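Local coordinates for protein ferric-chelate reductase (NAD(P)H) (Archaeoglobus fulgidus, PDB 1I0R) that reduces ferric iron held in chelators such as siderophores to ferrous iron, using NADH or NADPH as electron donor and a bound flavin as cofactor, at residues I9-T17 against G26-Q34. Numbering follows the deposited sequence.
Sequences ISYGLYIVT and GQIANTVFQ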
# COMPACT_ATOMS: atom_id res chain seq x y z
N ILE B 9 4.02 -6.98 -5.24
CA ILE B 9 3.67 -5.80 -4.42
C ILE B 9 2.95 -6.30 -3.15
O ILE B 9 2.07 -7.17 -3.22
CB ILE B 9 2.76 -4.84 -5.21
CG1 ILE B 9 3.52 -4.31 -6.43
CG2 ILE B 9 2.25 -3.71 -4.32
CD1 ILE B 9 2.66 -3.46 -7.36
N SER B 10 3.32 -5.74 -2.00
CA SER B 10 2.76 -6.17 -0.70
C SER B 10 1.57 -5.33 -0.20
O SER B 10 1.52 -4.11 -0.36
CB SER B 10 3.87 -6.15 0.38
OG SER B 10 4.90 -7.10 0.08
N TYR B 11 0.59 -6.01 0.42
CA TYR B 11 -0.59 -5.35 0.97
C TYR B 11 -1.03 -5.97 2.29
O TYR B 11 -0.61 -7.07 2.65
CB TYR B 11 -1.81 -5.51 0.04
CG TYR B 11 -1.65 -5.10 -1.40
CD1 TYR B 11 -1.01 -5.93 -2.32
CD2 TYR B 11 -2.15 -3.87 -1.84
CE1 TYR B 11 -0.86 -5.54 -3.65
CE2 TYR B 11 -2.01 -3.47 -3.15
CZ TYR B 11 -1.35 -4.29 -4.06
OH TYR B 11 -1.11 -3.89 -5.34
N GLY B 12 -1.87 -5.23 3.00
CA GLY B 12 -2.46 -5.77 4.22
C GLY B 12 -3.85 -6.29 3.83
O GLY B 12 -4.16 -6.42 2.65
N LEU B 13 -4.67 -6.65 4.82
CA LEU B 13 -6.06 -7.07 4.56
C LEU B 13 -6.91 -6.31 5.59
O LEU B 13 -6.61 -6.29 6.78
CB LEU B 13 -6.26 -8.59 4.71
CG LEU B 13 -7.50 -9.02 3.90
CD1 LEU B 13 -7.25 -8.83 2.38
CD2 LEU B 13 -7.83 -10.48 4.21
N TYR B 14 -7.96 -5.67 5.09
CA TYR B 14 -8.77 -4.77 5.90
C TYR B 14 -10.24 -4.87 5.60
O TYR B 14 -10.65 -5.44 4.59
CB TYR B 14 -8.39 -3.31 5.59
CG TYR B 14 -6.89 -3.03 5.47
CD1 TYR B 14 -6.21 -3.24 4.27
CD2 TYR B 14 -6.18 -2.60 6.57
CE1 TYR B 14 -4.81 -3.02 4.19
CE2 TYR B 14 -4.80 -2.39 6.51
CZ TYR B 14 -4.13 -2.61 5.32
OH TYR B 14 -2.75 -2.43 5.33
N ILE B 15 -11.03 -4.32 6.52
CA ILE B 15 -12.45 -4.17 6.28
C ILE B 15 -12.57 -2.66 6.17
O ILE B 15 -12.08 -1.92 7.05
CB ILE B 15 -13.35 -4.57 7.47
CG1 ILE B 15 -13.12 -6.00 7.93
CG2 ILE B 15 -14.82 -4.38 7.03
CD1 ILE B 15 -14.04 -6.39 9.12
N VAL B 16 -13.18 -2.17 5.09
CA VAL B 16 -13.41 -0.73 4.91
C VAL B 16 -14.92 -0.53 5.10
O VAL B 16 -15.72 -1.20 4.43
CB VAL B 16 -12.95 -0.23 3.51
CG1 VAL B 16 -13.30 1.26 3.34
CG2 VAL B 16 -11.42 -0.42 3.37
N THR B 17 -15.29 0.39 5.99
CA THR B 17 -16.71 0.61 6.29
C THR B 17 -17.21 2.03 6.06
O THR B 17 -16.43 2.98 6.02
CB THR B 17 -17.00 0.24 7.76
OG1 THR B 17 -16.12 0.99 8.62
CG2 THR B 17 -16.79 -1.25 8.00
N GLY B 26 -19.84 -2.32 4.25
CA GLY B 26 -18.47 -2.72 4.54
C GLY B 26 -17.99 -3.70 3.49
O GLY B 26 -18.79 -4.45 2.94
N GLN B 27 -16.70 -3.68 3.20
CA GLN B 27 -16.14 -4.61 2.22
C GLN B 27 -14.70 -4.93 2.60
O GLN B 27 -14.05 -4.15 3.29
CB GLN B 27 -16.15 -4.02 0.81
CG GLN B 27 -15.15 -2.89 0.63
CD GLN B 27 -14.86 -2.55 -0.83
OE1 GLN B 27 -15.58 -1.76 -1.45
NE2 GLN B 27 -13.79 -3.13 -1.38
N ILE B 28 -14.23 -6.09 2.18
CA ILE B 28 -12.82 -6.43 2.42
C ILE B 28 -12.04 -5.67 1.35
O ILE B 28 -12.50 -5.50 0.22
CB ILE B 28 -12.56 -7.94 2.22
CG1 ILE B 28 -13.21 -8.74 3.36
CG2 ILE B 28 -11.05 -8.22 2.20
CD1 ILE B 28 -12.76 -8.31 4.76
N ALA B 29 -10.85 -5.20 1.71
CA ALA B 29 -10.02 -4.47 0.77
C ALA B 29 -8.57 -4.74 1.11
O ALA B 29 -8.23 -4.99 2.27
CB ALA B 29 -10.29 -2.96 0.87
N ASN B 30 -7.69 -4.68 0.11
CA ASN B 30 -6.27 -4.83 0.42
C ASN B 30 -5.54 -3.51 0.13
O ASN B 30 -4.41 -3.30 0.59
CB ASN B 30 -5.64 -6.02 -0.36
CG ASN B 30 -5.53 -5.76 -1.86
OD1 ASN B 30 -6.23 -4.93 -2.42
ND2 ASN B 30 -4.64 -6.51 -2.52
N THR B 31 -6.22 -2.57 -0.54
CA THR B 31 -5.55 -1.33 -0.93
C THR B 31 -5.87 -0.15 -0.02
O THR B 31 -6.74 0.69 -0.32
CB THR B 31 -5.87 -1.02 -2.42
OG1 THR B 31 -5.48 -2.16 -3.21
CG2 THR B 31 -5.09 0.19 -2.92
N VAL B 32 -5.15 -0.12 1.10
CA VAL B 32 -5.28 0.90 2.13
C VAL B 32 -3.85 1.27 2.51
O VAL B 32 -3.03 0.40 2.80
CB VAL B 32 -5.98 0.35 3.39
CG1 VAL B 32 -5.95 1.39 4.50
CG2 VAL B 32 -7.42 -0.07 3.04
N PHE B 33 -3.57 2.57 2.48
CA PHE B 33 -2.22 3.03 2.77
C PHE B 33 -2.20 4.45 3.29
O PHE B 33 -3.02 5.28 2.91
CB PHE B 33 -1.31 2.84 1.54
CG PHE B 33 -1.82 3.44 0.25
CD1 PHE B 33 -1.31 4.64 -0.21
CD2 PHE B 33 -2.71 2.75 -0.56
CE1 PHE B 33 -1.66 5.14 -1.49
CE2 PHE B 33 -3.07 3.23 -1.83
CZ PHE B 33 -2.54 4.42 -2.29
N GLN B 34 -1.24 4.74 4.16
CA GLN B 34 -1.08 6.10 4.65
C GLN B 34 -0.34 6.90 3.58
O GLN B 34 0.67 6.44 3.04
CB GLN B 34 -0.24 6.10 5.95
CG GLN B 34 -0.01 7.51 6.52
CD GLN B 34 0.65 7.49 7.90
OE1 GLN B 34 0.90 6.42 8.47
NE2 GLN B 34 0.92 8.68 8.43
O HOH W 1 -1.69 -2.07 2.94
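V32 lies over one face of the Y14 ring: its CB sits 3.8 Å from the ring centroid, 17° off the normal, a CH-pi contact, while CG2 leans onto Y14 CD1. In Y14, CG is anti to the carbonyl carbon and beside the backbone N (chi1 -43°), which turns the face of the ring to V32 and its edge to N30 O, near the ring plane. V16 CG2 continues the same face of the sheet, that of Y14, V16 and A29, 3.7 Å from A29 CB. On the other face of the sheet, I28 spreads between L13 and I15, its CG2 against L13 CD1 and its CD1 against I15 CG1.

Between the two faces runs an antiparallel ladder. Y14 and A29 exchange two hydrogen bonds, as do V16 and Q27, where V16 N meets Q27 O at 2.8 Å and nearly straight.

Past A29 the second strand breaks at N30 and T31, and a water links the two segments there, accepting from G12 N and Y14 OH and donating to V32 O. Y14 OH also hydrogen-bonds to S10 N of the second subunit. A leucine in place of Y14 would probably leave this water without its hydroxyl mate and that S10 N without its partner. Farther out, the N30 amide lies over the Y11 ring, N30 ND2 3.5 Å from Y11 CG, the planes 18° apart; T31 OG1 bonds to N30 OD1.

Residues 27-31 belong to the FMN site, and Q27 OE1 reaches N50 there. The pair forms the first hairpin of the six-stranded barrel, flanked by strands 61-67 and 40-47, with helix 73-78 against L13, I15 and I28.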